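Local coordinates for protein aspartate aminotransferase (Giardia lamblia, PDB 3MEB) that probably catalyses, as a homodimer using pyridoxal 5'-phosphate, the transfer of an amino group from L-aspartate to 2-oxoglutarate, giving oxaloacetate and L-glutamate, at residues F136-L141 / S312-Q317; A209-P214 / S242-F247; G216-E221 / T387-F392. One frame throughout, in Å; residues are numbered along the deposited sequence.

Contact 1 of 3, residues F136-L141 / S312-Q317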
ATOM      1  N   PHE A 136     -10.730  -0.081  -9.817  1.00  2.00           N
ATOM      2  CA  PHE A 136     -11.198   1.099 -10.589  1.00  2.00           C
ATOM      3  C   PHE A 136     -10.267   1.404 -11.778  1.00  2.00           C
ATOM      4  O   PHE A 136     -10.717   1.631 -12.934  1.00  2.45           O
ATOM      5  CB  PHE A 136     -11.293   2.331  -9.685  1.00  2.00           C
ATOM      6  CG  PHE A 136     -12.478   2.352  -8.758  1.00  2.18           C
ATOM      7  CD1 PHE A 136     -13.208   1.205  -8.460  1.00  5.94           C
ATOM      8  CD2 PHE A 136     -12.839   3.541  -8.127  1.00  3.19           C
ATOM      9  CE1 PHE A 136     -14.272   1.255  -7.559  1.00  4.84           C
ATOM     10  CE2 PHE A 136     -13.891   3.578  -7.231  1.00  3.39           C
ATOM     11  CZ  PHE A 136     -14.601   2.443  -6.950  1.00  3.47           C
ATOM     12  N   GLU A 137      -8.968   1.450 -11.502  1.00  2.00           N
ATOM     13  CA  GLU A 137      -7.981   1.702 -12.528  1.00  2.00           C
ATOM     14  C   GLU A 137      -7.950   0.564 -13.550  1.00  2.00           C
ATOM     15  O   GLU A 137      -7.824   0.806 -14.755  1.00  2.00           O
ATOM     16  CB  GLU A 137      -6.584   1.885 -11.921  1.00  2.13           C
ATOM     17  CG  GLU A 137      -5.472   2.039 -12.939  1.00  2.00           C
ATOM     18  CD  GLU A 137      -4.103   2.102 -12.292  1.00  2.00           C
ATOM     19  OE1 GLU A 137      -3.778   1.260 -11.395  1.00  2.00           O
ATOM     20  OE2 GLU A 137      -3.322   2.974 -12.716  1.00  2.90           O
ATOM     21  N   PHE A 138      -8.107  -0.663 -13.084  1.00  2.05           N
ATOM     22  CA  PHE A 138      -8.152  -1.830 -13.992  1.00  2.00           C
ATOM     23  C   PHE A 138      -9.228  -1.631 -15.070  1.00  2.00           C
ATOM     24  O   PHE A 138      -8.997  -1.820 -16.252  1.00  2.00           O
ATOM     25  CB  PHE A 138      -8.412  -3.092 -13.169  1.00  2.00           C
ATOM     26  CG  PHE A 138      -8.535  -4.367 -13.985  1.00  2.05           C
ATOM     27  CD1 PHE A 138      -7.416  -5.142 -14.248  1.00  2.00           C
ATOM     28  CD2 PHE A 138      -9.769  -4.819 -14.407  1.00  2.00           C
ATOM     29  CE1 PHE A 138      -7.520  -6.352 -14.977  1.00  3.47           C
ATOM     30  CE2 PHE A 138      -9.885  -6.021 -15.151  1.00  2.00           C
ATOM     31  CZ  PHE A 138      -8.754  -6.786 -15.434  1.00  2.00           C
ATOM     32  N   LEU A 139     -10.418  -1.245 -14.644  1.00  2.31           N
ATOM     33  CA  LEU A 139     -11.522  -1.062 -15.572  1.00  2.00           C
ATOM     34  C   LEU A 139     -11.376   0.204 -16.393  1.00  2.00           C
ATOM     35  O   LEU A 139     -11.727   0.205 -17.592  1.00  2.16           O
ATOM     36  CB  LEU A 139     -12.864  -1.074 -14.815  1.00  2.47           C
ATOM     37  CG  LEU A 139     -13.254  -2.398 -14.136  1.00  3.06           C
ATOM     38  CD1 LEU A 139     -14.509  -2.251 -13.304  1.00  2.88           C
ATOM     39  CD2 LEU A 139     -13.383  -3.526 -15.187  1.00  3.02           C
ATOM     40  N   HIS A 140     -10.875   1.285 -15.795  1.00  2.00           N
ATOM     41  CA  HIS A 140     -10.729   2.524 -16.546  1.00  2.44           C
ATOM     42  C   HIS A 140      -9.697   2.388 -17.671  1.00  2.00           C
ATOM     43  O   HIS A 140      -9.825   2.997 -18.750  1.00  2.00           O
ATOM     44  CB  HIS A 140     -10.364   3.692 -15.608  1.00  2.65           C
ATOM     45  CG  HIS A 140     -10.338   5.013 -16.300  1.00  6.49           C
ATOM     46  ND1 HIS A 140     -11.427   5.512 -16.978  1.00  9.96           N
ATOM     47  CD2 HIS A 140      -9.349   5.928 -16.441  1.00 11.26           C
ATOM     48  CE1 HIS A 140     -11.123   6.699 -17.472  1.00 11.50           C
ATOM     49  NE2 HIS A 140      -9.862   6.965 -17.175  1.00 11.03           N
ATOM     50  N   LEU A 141      -8.661   1.605 -17.419  1.00  2.00           N
ATOM     51  CA  LEU A 141      -7.644   1.304 -18.433  1.00  2.00           C
ATOM     52  C   LEU A 141      -8.200   0.385 -19.519  1.00  2.21           C
ATOM     53  O   LEU A 141      -8.005   0.654 -20.703  1.00  2.92           O
ATOM     54  CB  LEU A 141      -6.390   0.680 -17.802  1.00  2.00           C
ATOM     55  CG  LEU A 141      -5.532   1.662 -16.948  1.00  3.03           C
ATOM     56  CD1 LEU A 141      -4.381   0.958 -16.240  1.00  2.00           C
ATOM     57  CD2 LEU A 141      -5.039   2.853 -17.778  1.00  2.00           C
ATOM     58  N   SER A 312      -1.976 -10.568 -14.323  1.00  2.00           N
ATOM     59  CA  SER A 312      -0.750  -9.915 -14.814  1.00  2.07           C
ATOM     60  C   SER A 312      -0.920  -8.377 -14.951  1.00  2.62           C
ATOM     61  O   SER A 312      -0.014  -7.593 -14.605  1.00  3.75           O
ATOM     62  CB  SER A 312      -0.276 -10.595 -16.107  1.00  2.00           C
ATOM     63  OG  SER A 312      -0.775  -9.999 -17.288  1.00  2.00           O
ATOM     64  N   GLY A 313      -2.097  -7.928 -15.379  1.00  2.48           N
ATOM     65  CA  GLY A 313      -2.344  -6.478 -15.475  1.00  2.48           C
ATOM     66  C   GLY A 313      -2.461  -5.846 -14.095  1.00  2.04           C
ATOM     67  O   GLY A 313      -1.862  -4.785 -13.819  1.00  2.00           O
ATOM     68  N   MET A 314      -3.240  -6.468 -13.211  1.00  2.05           N
ATOM     69  CA  MET A 314      -3.338  -5.922 -11.822  1.00  2.34           C
ATOM     70  C   MET A 314      -1.950  -5.773 -11.186  1.00  2.00           C
ATOM     71  O   MET A 314      -1.643  -4.755 -10.545  1.00  2.00           O
ATOM     72  CB  MET A 314      -4.236  -6.804 -10.939  1.00  2.00           C
ATOM     73  CG  MET A 314      -5.686  -6.777 -11.378  1.00  2.87           C
ATOM     74  SD  MET A 314      -6.820  -7.743 -10.371  1.00  4.91           S
ATOM     75  CE  MET A 314      -6.782  -9.312 -11.165  1.00  4.84           C
ATOM     76  N   THR A 315      -1.107  -6.787 -11.360  1.00  2.18           N
ATOM     77  CA  THR A 315       0.215  -6.781 -10.700  1.00  2.35           C
ATOM     78  C   THR A 315       1.148  -5.763 -11.340  1.00  2.30           C
ATOM     79  O   THR A 315       2.033  -5.194 -10.676  1.00  2.00           O
ATOM     80  CB  THR A 315       0.847  -8.180 -10.622  1.00  3.04           C
ATOM     81  OG1 THR A 315       1.055  -8.714 -11.933  1.00  2.49           O
ATOM     82  CG2 THR A 315      -0.054  -9.142  -9.747  1.00  2.00           C
ATOM     83  N   LEU A 316       0.941  -5.488 -12.618  1.00  2.00           N
ATOM     84  CA  LEU A 316       1.711  -4.443 -13.272  1.00  2.00           C
ATOM     85  C   LEU A 316       1.280  -3.080 -12.684  1.00  2.00           C
ATOM     86  O   LEU A 316       2.111  -2.256 -12.353  1.00  2.00           O
ATOM     87  CB  LEU A 316       1.505  -4.477 -14.777  1.00  2.00           C
ATOM     88  CG  LEU A 316       2.149  -3.349 -15.545  1.00  2.72           C
ATOM     89  CD1 LEU A 316       3.655  -3.175 -15.262  1.00  2.00           C
ATOM     90  CD2 LEU A 316       1.805  -3.565 -17.023  1.00  2.00           C
ATOM     91  N   GLN A 317      -0.036  -2.887 -12.504  1.00  2.00           N
ATOM     92  CA  GLN A 317      -0.528  -1.656 -11.867  1.00  2.00           C
ATOM     93  C   GLN A 317       0.096  -1.456 -10.510  1.00  2.00           C
ATOM     94  O   GLN A 317       0.628  -0.370 -10.187  1.00  2.00           O
ATOM     95  CB  GLN A 317      -2.052  -1.693 -11.730  1.00  2.00           C
ATOM     96  CG  GLN A 317      -2.816  -1.579 -13.076  1.00  2.00           C
ATOM     97  CD  GLN A 317      -4.236  -1.957 -12.873  1.00  4.80           C
ATOM     98  OE1 GLN A 317      -4.747  -2.927 -13.479  1.00  7.14           O
ATOM     99  NE2 GLN A 317      -4.890  -1.257 -11.954  1.00  3.04           N
TER

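Contact 2 of 3, residues A209-P214 / S242-F247. With SO4 (sulfate ion), chain C.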
ATOM      1  N   ALA A 209     -21.837  -5.303  -1.128  1.00  3.22           N
ATOM      2  CA  ALA A 209     -22.251  -6.710  -1.080  1.00  3.94           C
ATOM      3  C   ALA A 209     -23.306  -6.960   0.005  1.00  3.95           C
ATOM      4  O   ALA A 209     -24.265  -7.733  -0.192  1.00  4.25           O
ATOM      5  CB  ALA A 209     -21.011  -7.597  -0.835  1.00  4.15           C
ATOM      6  N   CYS A 210     -23.123  -6.285   1.137  1.00  2.88           N
ATOM      7  CA  CYS A 210     -24.031  -6.329   2.279  1.00  3.12           C
ATOM      8  C   CYS A 210     -23.631  -5.211   3.222  1.00  3.27           C
ATOM      9  O   CYS A 210     -22.555  -4.693   3.083  1.00  2.00           O
ATOM     10  CB  CYS A 210     -23.960  -7.674   3.014  1.00  3.53           C
ATOM     11  SG  CYS A 210     -22.431  -8.154   3.830  1.00  7.23           S
ATOM     12  N   ALA A 211     -24.482  -4.875   4.188  1.00  3.66           N
ATOM     13  CA  ALA A 211     -24.190  -3.817   5.173  1.00  2.66           C
ATOM     14  C   ALA A 211     -23.781  -2.513   4.475  1.00  2.80           C
ATOM     15  O   ALA A 211     -22.753  -1.939   4.771  1.00  2.00           O
ATOM     16  CB  ALA A 211     -23.115  -4.305   6.203  1.00  2.08           C
ATOM     17  N   HIS A 212     -24.612  -2.056   3.540  1.00  3.15           N
ATOM     18  CA  HIS A 212     -24.389  -0.809   2.850  1.00  4.22           C
ATOM     19  C   HIS A 212     -24.012   0.307   3.842  1.00  4.96           C
ATOM     20  O   HIS A 212     -24.620   0.483   4.894  1.00  5.01           O
ATOM     21  CB  HIS A 212     -25.618  -0.408   2.069  1.00  4.71           C
ATOM     22  CG  HIS A 212     -25.505   0.911   1.376  1.00  5.17           C
ATOM     23  ND1 HIS A 212     -25.870   2.095   1.978  1.00  6.21           N
ATOM     24  CD2 HIS A 212     -25.089   1.228   0.126  1.00  6.44           C
ATOM     25  CE1 HIS A 212     -25.705   3.085   1.115  1.00  7.34           C
ATOM     26  NE2 HIS A 212     -25.220   2.587  -0.010  1.00  6.26           N
ATOM     27  N   ASN A 213     -22.953   1.015   3.489  1.00  4.53           N
ATOM     28  CA  ASN A 213     -22.338   2.050   4.331  1.00  4.76           C
ATOM     29  C   ASN A 213     -22.526   3.353   3.552  1.00  4.85           C
ATOM     30  O   ASN A 213     -21.962   3.471   2.479  1.00  5.40           O
ATOM     31  CB  ASN A 213     -20.884   1.697   4.489  1.00  4.62           C
ATOM     32  CG  ASN A 213     -20.124   2.669   5.318  1.00  4.70           C
ATOM     33  OD1 ASN A 213     -20.619   3.728   5.705  1.00  2.00           O
ATOM     34  ND2 ASN A 213     -18.882   2.307   5.605  1.00  3.77           N
ATOM     35  N   PRO A 214     -23.282   4.329   4.097  1.00  4.17           N
ATOM     36  CA  PRO A 214     -23.608   4.504   5.513  1.00  3.90           C
ATOM     37  C   PRO A 214     -25.007   4.112   5.993  1.00  3.25           C
ATOM     38  O   PRO A 214     -25.252   4.168   7.206  1.00  3.44           O
ATOM     39  CB  PRO A 214     -23.433   6.005   5.677  1.00  3.44           C
ATOM     40  CG  PRO A 214     -24.041   6.547   4.374  1.00  4.36           C
ATOM     41  CD  PRO A 214     -23.659   5.530   3.316  1.00  5.61           C
ATOM     42  N   SER A 242     -16.908  -5.289  -0.696  1.00  4.79           N
ATOM     43  CA  SER A 242     -17.299  -6.259   0.302  1.00  6.83           C
ATOM     44  C   SER A 242     -16.373  -6.216   1.504  1.00  7.41           C
ATOM     45  O   SER A 242     -15.318  -6.856   1.524  1.00  8.47           O
ATOM     46  CB  SER A 242     -17.294  -7.666  -0.275  1.00  7.67           C
ATOM     47  OG  SER A 242     -17.583  -8.570   0.773  1.00  8.26           O
ATOM     48  N   ALA A 243     -16.768  -5.438   2.494  1.00  8.18           N
ATOM     49  CA  ALA A 243     -15.985  -5.255   3.690  1.00  8.85           C
ATOM     50  C   ALA A 243     -16.640  -5.854   4.919  1.00  9.66           C
ATOM     51  O   ALA A 243     -15.978  -6.003   5.954  1.00 12.14           O
ATOM     52  CB  ALA A 243     -15.716  -3.784   3.883  1.00  9.00           C
ATOM     53  N   TYR A 244     -17.915  -6.226   4.827  1.00  9.00           N
ATOM     54  CA  TYR A 244     -18.700  -6.593   6.017  1.00  8.55           C
ATOM     55  C   TYR A 244     -19.273  -8.001   6.034  1.00  8.38           C
ATOM     56  O   TYR A 244     -20.268  -8.282   6.702  1.00 10.05           O
ATOM     57  CB  TYR A 244     -19.789  -5.552   6.225  1.00  7.43           C
ATOM     58  CG  TYR A 244     -19.208  -4.213   6.581  1.00  8.09           C
ATOM     59  CD1 TYR A 244     -18.630  -3.984   7.823  1.00 10.83           C
ATOM     60  CD2 TYR A 244     -19.231  -3.172   5.677  1.00  9.83           C
ATOM     61  CE1 TYR A 244     -18.093  -2.748   8.145  1.00 10.05           C
ATOM     62  CE2 TYR A 244     -18.697  -1.940   5.990  1.00 11.04           C
ATOM     63  CZ  TYR A 244     -18.134  -1.729   7.209  1.00 11.15           C
ATOM     64  OH  TYR A 244     -17.635  -0.471   7.452  1.00  9.01           O
ATOM     65  N   GLN A 245     -18.657  -8.884   5.265  1.00  9.02           N
ATOM     66  CA  GLN A 245     -19.075 -10.271   5.211  1.00  8.67           C
ATOM     67  C   GLN A 245     -18.887 -10.838   6.608  1.00  8.08           C
ATOM     68  O   GLN A 245     -17.779 -10.780   7.151  1.00  7.77           O
ATOM     69  CB  GLN A 245     -18.218 -11.025   4.190  1.00  9.09           C
ATOM     70  CG  GLN A 245     -18.865 -12.258   3.647  1.00  8.61           C
ATOM     71  CD  GLN A 245     -17.944 -13.109   2.824  1.00  6.72           C
ATOM     72  OE1 GLN A 245     -16.825 -12.699   2.469  1.00  3.48           O
ATOM     73  NE2 GLN A 245     -18.383 -14.337   2.549  1.00  2.00           N
ATOM     74  N   GLY A 246     -19.968 -11.355   7.191  1.00  8.78           N
ATOM     75  CA  GLY A 246     -19.997 -11.771   8.604  1.00  8.61           C
ATOM     76  C   GLY A 246     -20.791 -10.824   9.518  1.00  9.78           C
ATOM     77  O   GLY A 246     -21.198 -11.233  10.618  1.00  8.58           O
ATOM     78  N   PHE A 247     -20.991  -9.552   9.102  1.00 10.60           N
ATOM     79  CA  PHE A 247     -21.710  -8.578   9.949  1.00 11.07           C
ATOM     80  C   PHE A 247     -23.166  -8.275   9.528  1.00 12.08           C
ATOM     81  O   PHE A 247     -23.880  -7.538  10.233  1.00 11.76           O
ATOM     82  CB  PHE A 247     -20.966  -7.255   9.986  1.00 11.12           C
ATOM     83  CG  PHE A 247     -19.731  -7.259  10.826  1.00 10.50           C
ATOM     84  CD1 PHE A 247     -19.806  -7.035  12.185  1.00  8.12           C
ATOM     85  CD2 PHE A 247     -18.489  -7.447  10.247  1.00 11.22           C
ATOM     86  CE1 PHE A 247     -18.648  -6.997  12.957  1.00 10.84           C
ATOM     87  CE2 PHE A 247     -17.335  -7.419  11.017  1.00 11.21           C
ATOM     88  CZ  PHE A 247     -17.412  -7.189  12.362  1.00  9.14           C
TER
HETATM   89  S   SO4 C 501     -15.578   3.538   7.898  1.00 16.77           S
HETATM   90  O1  SO4 C 501     -16.690   3.854   6.974  1.00 18.97           O
HETATM   91  O2  SO4 C 501     -15.688   4.247   9.164  1.00 15.32           O
HETATM   92  O3  SO4 C 501     -15.557   2.107   8.096  1.00 22.22           O
HETATM   93  O4  SO4 C 501     -14.369   3.935   7.212  1.00 23.68           O
HETATM   94  O   HOH W   1     -19.807  -6.364   2.635  1.00  5.45           O

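Contact 3 of 3, residues G216-E221 / T387-F392. With EDO (1,2-ethanediol), chain J.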
ATOM      1  N   GLY A 216     -27.151   1.375   5.985  1.00  3.82           N
ATOM      2  CA  GLY A 216     -27.510   0.164   6.743  1.00  3.21           C
ATOM      3  C   GLY A 216     -28.755  -0.496   6.194  1.00  2.86           C
ATOM      4  O   GLY A 216     -29.375  -1.340   6.875  1.00  3.30           O
ATOM      5  N   ILE A 217     -29.189  -0.037   5.010  1.00  2.59           N
ATOM      6  CA  ILE A 217     -30.348  -0.612   4.301  1.00  2.00           C
ATOM      7  C   ILE A 217     -29.785  -1.347   3.097  1.00  2.82           C
ATOM      8  O   ILE A 217     -29.009  -0.771   2.340  1.00  2.30           O
ATOM      9  CB  ILE A 217     -31.318   0.494   3.765  1.00  2.00           C
ATOM     10  CG1 ILE A 217     -31.688   1.532   4.846  1.00  2.00           C
ATOM     11  CG2 ILE A 217     -32.571  -0.130   3.162  1.00  2.00           C
ATOM     12  CD1 ILE A 217     -32.048   0.958   6.165  1.00  2.00           C
ATOM     13  N   ASP A 218     -30.155  -2.625   2.933  1.00  3.55           N
ATOM     14  CA  ASP A 218     -29.606  -3.474   1.888  1.00  3.17           C
ATOM     15  C   ASP A 218     -30.732  -3.891   0.934  1.00  2.88           C
ATOM     16  O   ASP A 218     -31.904  -3.944   1.316  1.00  2.00           O
ATOM     17  CB  ASP A 218     -28.992  -4.764   2.518  1.00  3.55           C
ATOM     18  CG  ASP A 218     -27.612  -4.560   3.175  1.00  4.79           C
ATOM     19  OD1 ASP A 218     -26.995  -3.468   3.099  1.00  3.27           O
ATOM     20  OD2 ASP A 218     -27.120  -5.564   3.799  1.00  4.46           O
ATOM     21  N   PHE A 219     -30.383  -4.194  -0.306  1.00  2.00           N
ATOM     22  CA  PHE A 219     -31.264  -5.000  -1.149  1.00  2.53           C
ATOM     23  C   PHE A 219     -31.530  -6.330  -0.447  1.00  2.59           C
ATOM     24  O   PHE A 219     -30.604  -6.982   0.051  1.00  2.00           O
ATOM     25  CB  PHE A 219     -30.645  -5.317  -2.516  1.00  2.41           C
ATOM     26  CG  PHE A 219     -30.296  -4.097  -3.368  1.00  4.19           C
ATOM     27  CD1 PHE A 219     -31.224  -3.109  -3.627  1.00  4.21           C
ATOM     28  CD2 PHE A 219     -29.048  -3.984  -3.965  1.00  4.92           C
ATOM     29  CE1 PHE A 219     -30.906  -2.045  -4.407  1.00  3.88           C
ATOM     30  CE2 PHE A 219     -28.748  -2.927  -4.771  1.00  3.03           C
ATOM     31  CZ  PHE A 219     -29.649  -1.955  -4.994  1.00  2.58           C
ATOM     32  N   THR A 220     -32.789  -6.762  -0.450  1.00  3.28           N
ATOM     33  CA  THR A 220     -33.125  -8.097   0.008  1.00  3.32           C
ATOM     34  C   THR A 220     -32.756  -9.181  -1.023  1.00  3.63           C
ATOM     35  O   THR A 220     -32.449  -8.871  -2.169  1.00  3.40           O
ATOM     36  CB  THR A 220     -34.611  -8.196   0.322  1.00  3.30           C
ATOM     37  OG1 THR A 220     -35.397  -8.065  -0.893  1.00  3.02           O
ATOM     38  CG2 THR A 220     -34.976  -7.114   1.366  1.00  3.72           C
ATOM     39  N   GLU A 221     -32.777 -10.447  -0.617  1.00  2.59           N
ATOM     40  CA  GLU A 221     -32.492 -11.517  -1.577  1.00  3.48           C
ATOM     41  C   GLU A 221     -33.445 -11.384  -2.750  1.00  2.55           C
ATOM     42  O   GLU A 221     -33.047 -11.490  -3.891  1.00  3.05           O
ATOM     43  CB  GLU A 221     -32.594 -12.907  -0.971  1.00  4.29           C
ATOM     44  CG  GLU A 221     -31.615 -13.208   0.111  1.00  8.82           C
ATOM     45  CD  GLU A 221     -31.491 -14.700   0.385  1.00 12.91           C
ATOM     46  OE1 GLU A 221     -31.923 -15.510  -0.466  1.00 15.05           O
ATOM     47  OE2 GLU A 221     -30.930 -15.054   1.440  1.00 19.57           O
ATOM     48  N   THR A 387     -32.939  -2.148  13.147  1.00  4.34           N
ATOM     49  CA  THR A 387     -33.098  -2.866  11.891  1.00  4.08           C
ATOM     50  C   THR A 387     -31.950  -2.639  10.898  1.00  3.72           C
ATOM     51  O   THR A 387     -31.884  -3.340   9.880  1.00  3.61           O
ATOM     52  CB  THR A 387     -34.441  -2.480  11.211  1.00  3.85           C
ATOM     53  OG1 THR A 387     -34.523  -1.062  11.153  1.00  4.68           O
ATOM     54  CG2 THR A 387     -35.637  -3.024  12.036  1.00  4.74           C
ATOM     55  N   ALA A 388     -31.094  -1.666  11.192  1.00  3.26           N
ATOM     56  CA  ALA A 388     -29.927  -1.348  10.393  1.00  3.44           C
ATOM     57  C   ALA A 388     -29.071  -2.591  10.312  1.00  4.08           C
ATOM     58  O   ALA A 388     -28.980  -3.357  11.282  1.00  4.49           O
ATOM     59  CB  ALA A 388     -29.138  -0.173  11.018  1.00  2.14           C
ATOM     60  N   ILE A 389     -28.461  -2.790   9.152  1.00  4.70           N
ATOM     61  CA  ILE A 389     -27.591  -3.929   8.899  1.00  4.38           C
ATOM     62  C   ILE A 389     -26.144  -3.501   8.981  1.00  4.89           C
ATOM     63  O   ILE A 389     -25.740  -2.539   8.311  1.00  5.22           O
ATOM     64  CB  ILE A 389     -27.844  -4.512   7.476  1.00  3.70           C
ATOM     65  CG1 ILE A 389     -29.315  -4.898   7.279  1.00  4.72           C
ATOM     66  CG2 ILE A 389     -26.965  -5.690   7.211  1.00  2.00           C
ATOM     67  CD1 ILE A 389     -29.839  -5.891   8.282  1.00  8.77           C
ATOM     68  N   GLY A 390     -25.346  -4.248   9.750  1.00  4.80           N
ATOM     69  CA  GLY A 390     -23.933  -3.981   9.870  1.00  4.02           C
ATOM     70  C   GLY A 390     -23.546  -3.313  11.160  1.00  4.36           C
ATOM     71  O   GLY A 390     -24.148  -3.528  12.208  1.00  3.45           O
ATOM     72  N   MET A 391     -22.524  -2.471  11.064  1.00  4.66           N
ATOM     73  CA  MET A 391     -21.991  -1.771  12.208  1.00  5.06           C
ATOM     74  C   MET A 391     -22.684  -0.461  12.571  1.00  5.81           C
ATOM     75  O   MET A 391     -22.499   0.020  13.694  1.00  5.75           O
ATOM     76  CB  MET A 391     -20.531  -1.423  11.942  1.00  5.59           C
ATOM     77  CG  MET A 391     -19.582  -2.565  12.093  1.00  7.35           C
ATOM     78  SD  MET A 391     -17.869  -2.002  11.975  1.00  8.89           S
ATOM     79  CE  MET A 391     -17.025  -3.545  12.384  1.00  8.14           C
ATOM     80  N   PHE A 392     -23.415   0.146  11.629  1.00  4.63           N
ATOM     81  CA  PHE A 392     -23.856   1.513  11.814  1.00  5.30           C
ATOM     82  C   PHE A 392     -25.372   1.652  11.955  1.00  5.12           C
ATOM     83  O   PHE A 392     -26.174   0.729  11.643  1.00  4.05           O
ATOM     84  CB  PHE A 392     -23.382   2.416  10.668  1.00  5.71           C
ATOM     85  CG  PHE A 392     -21.884   2.341  10.380  1.00  5.28           C
ATOM     86  CD1 PHE A 392     -20.952   2.966  11.224  1.00  4.95           C
ATOM     87  CD2 PHE A 392     -21.428   1.655   9.274  1.00  5.75           C
ATOM     88  CE1 PHE A 392     -19.589   2.915  10.953  1.00  3.69           C
ATOM     89  CE2 PHE A 392     -20.032   1.566   8.995  1.00  4.60           C
ATOM     90  CZ  PHE A 392     -19.124   2.197   9.829  1.00  4.61           C
TER
HETATM   91  C1  EDO J 506     -26.552  -2.992  -1.644  1.00 16.01           C
HETATM   92  O1  EDO J 506     -25.972  -1.696  -1.410  1.00 13.92           O
HETATM   93  C2  EDO J 506     -26.664  -3.776  -0.336  1.00 15.87           C
HETATM   94  O2  EDO J 506     -27.582  -4.862  -0.399  1.00 15.93           O
HETATM   95  O   HOH W   2     -32.048  -2.395   7.417  1.00  2.00           O

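Contact 1 of 3, residues F136-L141 / S312-Q317
A buried amide, that of Gln317, bridges two helices that cross at 114° and whose local axes come no closer than 10.3 Å. Both belong to the large domain of the fold-type-I aminotransferase, lying over one side of its mixed sheet. Gln317 reaches across with its chain extended beyond CG, and its NE2 donates to OE1 of Glu137 at 2.8 Å. Amide and carboxylate planes stand about 90° apart, and NE2 approaches OE1 from above the carboxylate plane. The two bonds from NE2, to Glu137 OE1 and to Ile134 O, one helical turn before Phe138, fix the rotation of the buried amide, while a salt bridge to Lys164 of the second subunit holds the carboxylate that receives it.

The other amide end turns to Phe138, whose CG lies anti to its backbone N (chi1 178°). Its ring is thereby carried between the helices, where Phe28 of the second subunit also meets it. Met314, resting on strands 120-125 and 287-292, makes an oblique Met-aromatic contact, SD 5.2 Å from the centroid of the Phe138 ring. At the ring's edge, near its plane, OE1 of Gln317 lies 3.6 Å from CD1 of Phe138.

Contact 2 of 3, residues A209-P214 / S242-F247
Tyr244 has the largest share of this contact, followed by Cys210 and Ala211, and the three meet where two loops leave neighbouring parallel strands of the large-domain sheet. The loops run past the C-terminal ends of strands 204-208 and 237-242, the edge of the sheet where fold-type-I enzymes hold pyridoxal phosphate. CB of Ala211 sits 3.6 Å from CB of Tyr244, just where the side chain leaves the backbone. From there the tyrosine's chi1 of -66°, with CG beside the backbone N, sends the ring along the 209-214 loop toward Asn213. CB of Ala243 covers one face of the ring, near its rim.

Cys210 packs with its sulfur: SG lies 3.6 Å from Tyr244 O and 4.4 Å from Tyr244 CB. No direct hydrogen bond joins the loops; a water does so instead, donating to Cys210 O and accepting from Tyr244 N at 2.9 Å.

At the far end of the ring, Asn213 ND2 lies at the edge, near the ring plane and 3.6 Å from Tyr244 OH, with amide and ring planes 63° apart. Asn213 ND2 gives a nearly straight bond to sulfate O1 (3.0 Å, 163°), while OD1 accepts from Arg419, which also binds the sulfate. The peptide between Asn213 and Pro214 is cis, as in related aspartate aminotransferases.

Asn213 and Tyr244 both bind the cofactor, and Lys277 touches the tyrosine. With Trp155, Lys277 and the backbone N of Gly57 also bonding the sulfate, the anion probably occupies the place of a substrate carboxylate, so the same asparagine amide would serve both cofactor and substrate.

Contact 3 of 3, residues G216-E221 / T387-F392
Two small flat groups, the carboxylate of Asp218 and the peptide carbonyl of Gly216, meet Ile389 where the loop after strand 204-208 of the aminotransferase large domain touches a loop of the small domain, between helix 384-387 and strand 392-394. OD2 of Asp218 lies 3.4 Å from CG2 of Ile389, but both carboxylate oxygens take their hydrogen bonds from the backbone N atoms of Ala211 and His212. Of the larger rings, Phe392 has CB of Met391 over the centre of one face, 4.1 Å above its plane, and makes a cation-pi contact with Arg419. Phe219 is met edge-to-face by Trp224 and Tyr178, while a 1,2-ethanediol, probably from the crystallisation liquor, approaches its ring obliquely.

A single direct hydrogen bond crosses the interface, from Ile389 N to Gly216 O (2.9 Å, 159°), arriving in the carbonyl plane on a lone pair. The glycine comes close enough for its CA to make a CA-H...O contact with Ile389 O at 3.6 Å. Ile389, with CG1 beside its backbone N (chi1 -56°), lays both CB and CG1 against the same glycine oxygen. That oxygen also accepts a hydrogen bond from a water, whose second hydrogen bond goes to Thr387 O at 2.6 Å.

Contacts 2 and 3 share the loop that follows strand 204-208 and lie side by side, their centres about 8 Å apart; Tyr244 OH also packs on Phe392 CE2. Contact 2 is buried near the middle of the chain, polar and ion-binding at one end and apolar at the other. Contact 3 is only partly buried, held by a backbone hydrogen bond and a water. Contact 1 is remote, its centre about 24 Å from that of contact 2 and 31 Å from that of contact 3. Though far from the chain's centre, it is buried, with the second subunit, which touches neither other contact, against it. It pairs two regular helices through side chains, and Lys164 of that subunit would partly offset the charge of Glu137.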